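PDB 2DXQ: acetyltransferase from Agrobacterium tumefaciens, which probably transfers an acetyl group from acetyl-coenzyme A to an acceptor substrate, as members of the GNAT family do. Local coordinates for residues 82-87 / 104-109; 17-22 / 53-58. All coordinates share one frame; numbering follows the deposited sequence.

How the interactions relate
Interaction 2 closes first along the chain, bringing helix 16-26 against strand 51-58; interaction 1 follows with strand 81-88 and helix 98-112. Their centres lie 15 Å apart, and both strands belong to the same mixed sheet, separated in it by strand 61-71. Phe54 joins them: it leaves strand 51-58 on the face turned from helix 16-26 and packs on helix 98-112, where its ring meets His105 edge-to-face and Phe54 CD2 comes within 4.0 Å of Ala106 CB. Helices 16-26 and 98-112 therefore cover opposite faces of the sheet, the layered arrangement of a GNAT acetyltransferase, and each contact joins one helix to one face of the sheet.

Interaction 1 (82-87 / 104-109); sequences AFIENV and RHAIET
Ile84 reaches from strand 81-88 to helix 98-112 and meets Ala106 and Ile107 there, a purely apolar and buried contact. From CB, which points at the helix, the branch through CG1 does the work. Ile84 CG1 stands anti to the carbonyl carbon (chi1 -69°) and comes to 4.1 Å from the methyl CB of Ala106. The next bond is extended, with chi2 at 175°, and carries CD1 outward to the helix. There the terminal methyl, Ile84 CD1, rests 3.6 Å from Ala106 CB and 3.7 Å from CG1 of Ile107, touching two successive residues of the helix. The side chains of Ile84 and Ile107 cross at about a right angle, so Ile107 offers the side of its chain at CG1. The backbones stay well apart, 7.4 Å between the CA atoms of Ile84 and Ala106. This is the strand-to-helix packing of the beta-alpha-beta unit 81-88, 98-112, 117-122. Leu68 of strand 61-71 and Val118 and Leu120 of strand 117-122 also touch Ile84, while Phe138 packs on both isoleucines and Ile107 packs in addition on Ile147 of the second subunit.

Interaction 2 (17-22 / 53-58); sequences PGLLEL and IFVATE
Helix 16-26 packs over strand 51-58 with the nearest CA atoms, those of Leu19 and Val55, 8.3 Å apart, and side chains alone bridge the distance. This is helix-on-sheet packing in the alpha/beta fold of the GNAT acetyltransferases, where the first helix of the chain covers one face of the central sheet. Leu19 carries the contact from the helix side. With chi1 at -81° its CG sits beside the backbone N, and chi2 of 171° extends the chain through CD1, while CD2 branches off toward Ile53 and Val55. These two strand residues, two apart in sequence, turn their CB atoms to the helix, whereas Phe54 between them points away.

Leu19 and Ile53 reach toward each other tip to tip, and CD1 of Leu19 lies equally far, 4.2 Å, from CG2 and from CD1 of Ile53. Val55 is met differently: its side chain crosses that of Leu19 at about a right angle and offers CG1. Around this apolar patch, Phe42 of helix 35-47 touches both Leu19 and Ile53, and Met45 of the same helix also packs on Ile53. Thr65 of the adjoining strand 61-71 lies against Leu19, Leu22 and Ile53. The meeting point of the three principal residues is a single methyl, Leu19 CD2, which sits 3.8 Å from Ile53 CG2 and 3.8 Å from Val55 CG1.

Interaction 1 (82-87 / 104-109)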
loop_
_atom_site.group_PDB
_atom_site.type_symbol
_atom_site.label_atom_id
_atom_site.label_comp_id
_atom_site.label_asym_id
_atom_site.label_seq_id
_atom_site.Cartn_x
_atom_site.Cartn_y
_atom_site.Cartn_z
ATOM N N ALA A 82 5.815 -2.587 3.622
ATOM C CA ALA A 82 5.849 -2.105 2.252
ATOM C C ALA A 82 4.795 -2.771 1.398
ATOM O O ALA A 82 4.371 -3.892 1.693
ATOM C CB ALA A 82 7.228 -2.350 1.646
ATOM N N PHE A 83 4.387 -2.069 0.342
ATOM C CA PHE A 83 3.597 -2.659 -0.738
ATOM C C PHE A 83 4.392 -2.577 -2.027
ATOM O O PHE A 83 5.219 -1.660 -2.216
ATOM C CB PHE A 83 2.326 -1.860 -0.977
ATOM C CG PHE A 83 1.359 -1.883 0.168
ATOM C CD1 PHE A 83 0.435 -2.907 0.283
ATOM C CD2 PHE A 83 1.368 -0.866 1.110
ATOM C CE1 PHE A 83 -0.472 -2.928 1.344
ATOM C CE2 PHE A 83 0.454 -0.865 2.168
ATOM C CZ PHE A 83 -0.467 -1.900 2.281
ATOM N N ILE A 84 4.102 -3.493 -2.937
ATOM C CA ILE A 84 4.613 -3.382 -4.310
ATOM C C ILE A 84 3.443 -3.260 -5.275
ATOM O O ILE A 84 2.473 -4.030 -5.184
ATOM C CB ILE A 84 5.550 -4.558 -4.670
ATOM C CG1 ILE A 84 6.854 -4.430 -3.866
ATOM C CG2 ILE A 84 5.865 -4.571 -6.180
ATOM C CD1 ILE A 84 7.801 -5.608 -4.049
ATOM N N GLU A 85 3.521 -2.276 -6.169
ATOM C CA GLU A 85 2.412 -1.969 -7.066
ATOM C C GLU A 85 2.863 -1.756 -8.503
ATOM O O GLU A 85 4.046 -1.583 -8.777
ATOM C CB GLU A 85 1.676 -0.711 -6.582
ATOM C CG GLU A 85 0.479 -1.026 -5.655
ATOM C CD GLU A 85 -0.618 -1.781 -6.382
ATOM O OE1 GLU A 85 -0.569 -1.852 -7.634
ATOM O OE2 GLU A 85 -1.518 -2.333 -5.710
ATOM N N ASN A 86 1.888 -1.785 -9.406
ATOM C CA ASN A 86 2.082 -1.511 -10.829
ATOM C C ASN A 86 3.268 -2.239 -11.446
ATOM O O ASN A 86 4.162 -1.639 -12.061
ATOM C CB ASN A 86 2.098 -0.021 -11.113
ATOM C CG ASN A 86 0.754 0.621 -10.828
ATOM O OD1 ASN A 86 -0.299 0.010 -11.064
ATOM N ND2 ASN A 86 0.778 1.830 -10.303
ATOM N N VAL A 87 3.240 -3.552 -11.279
ATOM C CA VAL A 87 4.271 -4.393 -11.870
ATOM C C VAL A 87 3.894 -4.697 -13.318
ATOM O O VAL A 87 2.785 -5.176 -13.589
ATOM C CB VAL A 87 4.381 -5.709 -11.082
ATOM C CG1 VAL A 87 5.343 -6.647 -11.757
ATOM C CG2 VAL A 87 4.821 -5.420 -9.649
ATOM N N ARG A 104 11.952 -8.664 -7.349
ATOM C CA ARG A 104 12.879 -9.154 -6.322
ATOM C C ARG A 104 13.759 -8.000 -5.773
ATOM O O ARG A 104 13.997 -7.920 -4.557
ATOM C CB ARG A 104 13.695 -10.358 -6.832
ATOM C CG ARG A 104 12.861 -11.633 -6.915
ATOM C CD ARG A 104 13.667 -12.839 -7.352
ATOM N NE ARG A 104 14.534 -13.284 -6.261
ATOM C CZ ARG A 104 14.259 -14.268 -5.409
ATOM N NH1 ARG A 104 13.139 -14.981 -5.514
ATOM N NH2 ARG A 104 15.139 -14.560 -4.458
ATOM N N HIS A 105 14.163 -7.077 -6.642
ATOM C CA HIS A 105 14.936 -5.909 -6.212
ATOM C C HIS A 105 14.133 -5.031 -5.260
ATOM O O HIS A 105 14.637 -4.585 -4.226
ATOM C CB HIS A 105 15.436 -5.079 -7.392
ATOM C CG HIS A 105 16.330 -3.949 -6.991
ATOM N ND1 HIS A 105 17.651 -4.132 -6.634
ATOM C CD2 HIS A 105 16.096 -2.617 -6.901
ATOM C CE1 HIS A 105 18.190 -2.959 -6.337
ATOM N NE2 HIS A 105 17.268 -2.022 -6.492
ATOM N N ALA A 106 12.868 -4.816 -5.593
ATOM C CA ALA A 106 11.981 -4.041 -4.738
ATOM C C ALA A 106 11.796 -4.707 -3.359
ATOM O O ALA A 106 11.863 -4.031 -2.320
ATOM C CB ALA A 106 10.631 -3.808 -5.468
ATOM N N ILE A 107 11.630 -6.031 -3.341
ATOM C CA ILE A 107 11.554 -6.790 -2.078
ATOM C C ILE A 107 12.832 -6.578 -1.272
ATOM O O ILE A 107 12.796 -6.243 -0.085
ATOM C CB ILE A 107 11.328 -8.278 -2.336
ATOM C CG1 ILE A 107 9.898 -8.479 -2.859
ATOM C CG2 ILE A 107 11.527 -9.103 -1.042
ATOM C CD1 ILE A 107 9.646 -9.852 -3.486
ATOM N N GLU A 108 13.966 -6.742 -1.947
ATOM C CA GLU A 108 15.246 -6.650 -1.251
ATOM C C GLU A 108 15.473 -5.255 -0.702
ATOM O O GLU A 108 15.982 -5.095 0.419
ATOM C CB GLU A 108 16.370 -7.120 -2.179
ATOM C CG GLU A 108 16.304 -8.624 -2.367
ATOM C CD GLU A 108 17.206 -9.156 -3.468
ATOM O OE1 GLU A 108 18.006 -8.382 -4.046
ATOM O OE2 GLU A 108 17.100 -10.370 -3.751
ATOM N N THR A 109 15.034 -4.256 -1.460
ATOM C CA THR A 109 15.154 -2.852 -1.043
ATOM C C THR A 109 14.313 -2.560 0.194
ATOM O O THR A 109 14.775 -1.884 1.135
ATOM C CB THR A 109 14.833 -1.902 -2.203
ATOM O OG1 THR A 109 15.763 -2.143 -3.268
ATOM C CG2 THR A 109 14.904 -0.413 -1.772
#

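Interaction 2 (17-22 / 53-58)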
loop_
_atom_site.group_PDB
_atom_site.type_symbol
_atom_site.label_atom_id
_atom_site.label_comp_id
_atom_site.label_asym_id
_atom_site.label_seq_id
_atom_site.Cartn_x
_atom_site.Cartn_y
_atom_site.Cartn_z
ATOM N N PRO A 17 8.508 9.011 -20.453
ATOM C CA PRO A 17 7.952 8.404 -21.671
ATOM C C PRO A 17 7.961 6.868 -21.647
ATOM O O PRO A 17 6.949 6.232 -21.973
ATOM C CB PRO A 17 8.873 8.945 -22.784
ATOM C CG PRO A 17 9.350 10.238 -22.261
ATOM C CD PRO A 17 9.554 10.005 -20.776
ATOM N N GLY A 18 9.091 6.286 -21.239
ATOM C CA GLY A 18 9.240 4.826 -21.173
ATOM C C GLY A 18 8.311 4.157 -20.175
ATOM O O GLY A 18 7.740 3.104 -20.459
ATOM N N LEU A 19 8.138 4.787 -19.014
ATOM C CA LEU A 19 7.199 4.313 -17.993
ATOM C C LEU A 19 5.769 4.363 -18.489
ATOM O O LEU A 19 4.996 3.434 -18.276
ATOM C CB LEU A 19 7.315 5.166 -16.736
ATOM C CG LEU A 19 8.465 4.814 -15.805
ATOM C CD1 LEU A 19 8.577 5.891 -14.722
ATOM C CD2 LEU A 19 8.240 3.428 -15.208
ATOM N N LEU A 20 5.410 5.444 -19.171
ATOM C CA LEU A 20 4.048 5.533 -19.706
ATOM C C LEU A 20 3.767 4.411 -20.716
ATOM O O LEU A 20 2.679 3.829 -20.729
ATOM C CB LEU A 20 3.782 6.929 -20.300
ATOM C CG LEU A 20 3.719 8.099 -19.301
ATOM C CD1 LEU A 20 3.653 9.430 -20.048
ATOM C CD2 LEU A 20 2.469 7.951 -18.399
ATOM N N GLU A 21 4.752 4.076 -21.544
ATOM C CA GLU A 21 4.593 2.949 -22.472
ATOM C C GLU A 21 4.337 1.631 -21.752
ATOM O O GLU A 21 3.478 0.840 -22.162
ATOM C CB GLU A 21 5.800 2.853 -23.408
ATOM C CG GLU A 21 5.960 4.105 -24.265
ATOM C CD GLU A 21 7.008 3.975 -25.353
ATOM O OE1 GLU A 21 7.587 2.880 -25.518
ATOM O OE2 GLU A 21 7.238 4.987 -26.055
ATOM N N LEU A 22 5.060 1.404 -20.660
ATOM C CA LEU A 22 4.841 0.206 -19.846
ATOM C C LEU A 22 3.444 0.190 -19.237
ATOM O O LEU A 22 2.773 -0.825 -19.254
ATOM C CB LEU A 22 5.909 0.087 -18.751
ATOM C CG LEU A 22 7.319 -0.272 -19.238
ATOM C CD1 LEU A 22 8.317 -0.172 -18.085
ATOM C CD2 LEU A 22 7.329 -1.699 -19.829
ATOM N N ILE A 53 10.094 4.017 -7.897
ATOM C CA ILE A 53 9.715 3.269 -9.093
ATOM C C ILE A 53 11.017 2.651 -9.608
ATOM O O ILE A 53 11.975 3.377 -9.879
ATOM C CB ILE A 53 9.138 4.182 -10.211
ATOM C CG1 ILE A 53 7.906 4.972 -9.745
ATOM C CG2 ILE A 53 8.800 3.328 -11.461
ATOM C CD1 ILE A 53 7.505 6.142 -10.710
ATOM N N PHE A 54 11.056 1.322 -9.734
ATOM C CA PHE A 54 12.227 0.646 -10.273
ATOM C C PHE A 54 11.966 0.233 -11.708
ATOM O O PHE A 54 10.844 -0.123 -12.035
ATOM C CB PHE A 54 12.566 -0.578 -9.435
ATOM C CG PHE A 54 13.094 -0.235 -8.080
ATOM C CD1 PHE A 54 14.363 0.336 -7.945
ATOM C CD2 PHE A 54 12.316 -0.445 -6.945
ATOM C CE1 PHE A 54 14.864 0.676 -6.674
ATOM C CE2 PHE A 54 12.799 -0.109 -5.681
ATOM C CZ PHE A 54 14.066 0.445 -5.544
ATOM N N VAL A 55 13.002 0.300 -12.550
ATOM C CA VAL A 55 12.932 -0.180 -13.930
ATOM C C VAL A 55 14.078 -1.150 -14.237
ATOM O O VAL A 55 15.188 -0.973 -13.750
ATOM C CB VAL A 55 12.948 0.975 -14.984
ATOM C CG1 VAL A 55 11.627 1.737 -14.983
ATOM C CG2 VAL A 55 14.122 1.956 -14.748
ATOM N N ALA A 56 13.792 -2.187 -15.021
ATOM C CA ALA A 56 14.844 -2.958 -15.670
ATOM C C ALA A 56 14.944 -2.388 -17.066
ATOM O O ALA A 56 13.918 -2.068 -17.690
ATOM C CB ALA A 56 14.481 -4.455 -15.730
ATOM N N THR A 57 16.169 -2.212 -17.546
ATOM C CA THR A 57 16.351 -1.610 -18.858
ATOM C C THR A 57 17.132 -2.563 -19.736
ATOM O O THR A 57 17.954 -3.330 -19.242
ATOM C CB THR A 57 17.100 -0.244 -18.816
ATOM O OG1 THR A 57 18.395 -0.443 -18.244
ATOM C CG2 THR A 57 16.330 0.806 -17.998
ATOM N N GLU A 58 16.829 -2.521 -21.029
ATOM C CA GLU A 58 17.542 -3.301 -22.030
ATOM C C GLU A 58 17.968 -2.319 -23.130
ATOM O O GLU A 58 17.105 -1.673 -23.742
ATOM C CB GLU A 58 16.582 -4.364 -22.572
ATOM C CG GLU A 58 17.180 -5.399 -23.545
ATOM C CD GLU A 58 16.104 -6.093 -24.336
ATOM O OE1 GLU A 58 15.619 -7.156 -23.889
ATOM O OE2 GLU A 58 15.707 -5.572 -25.411
#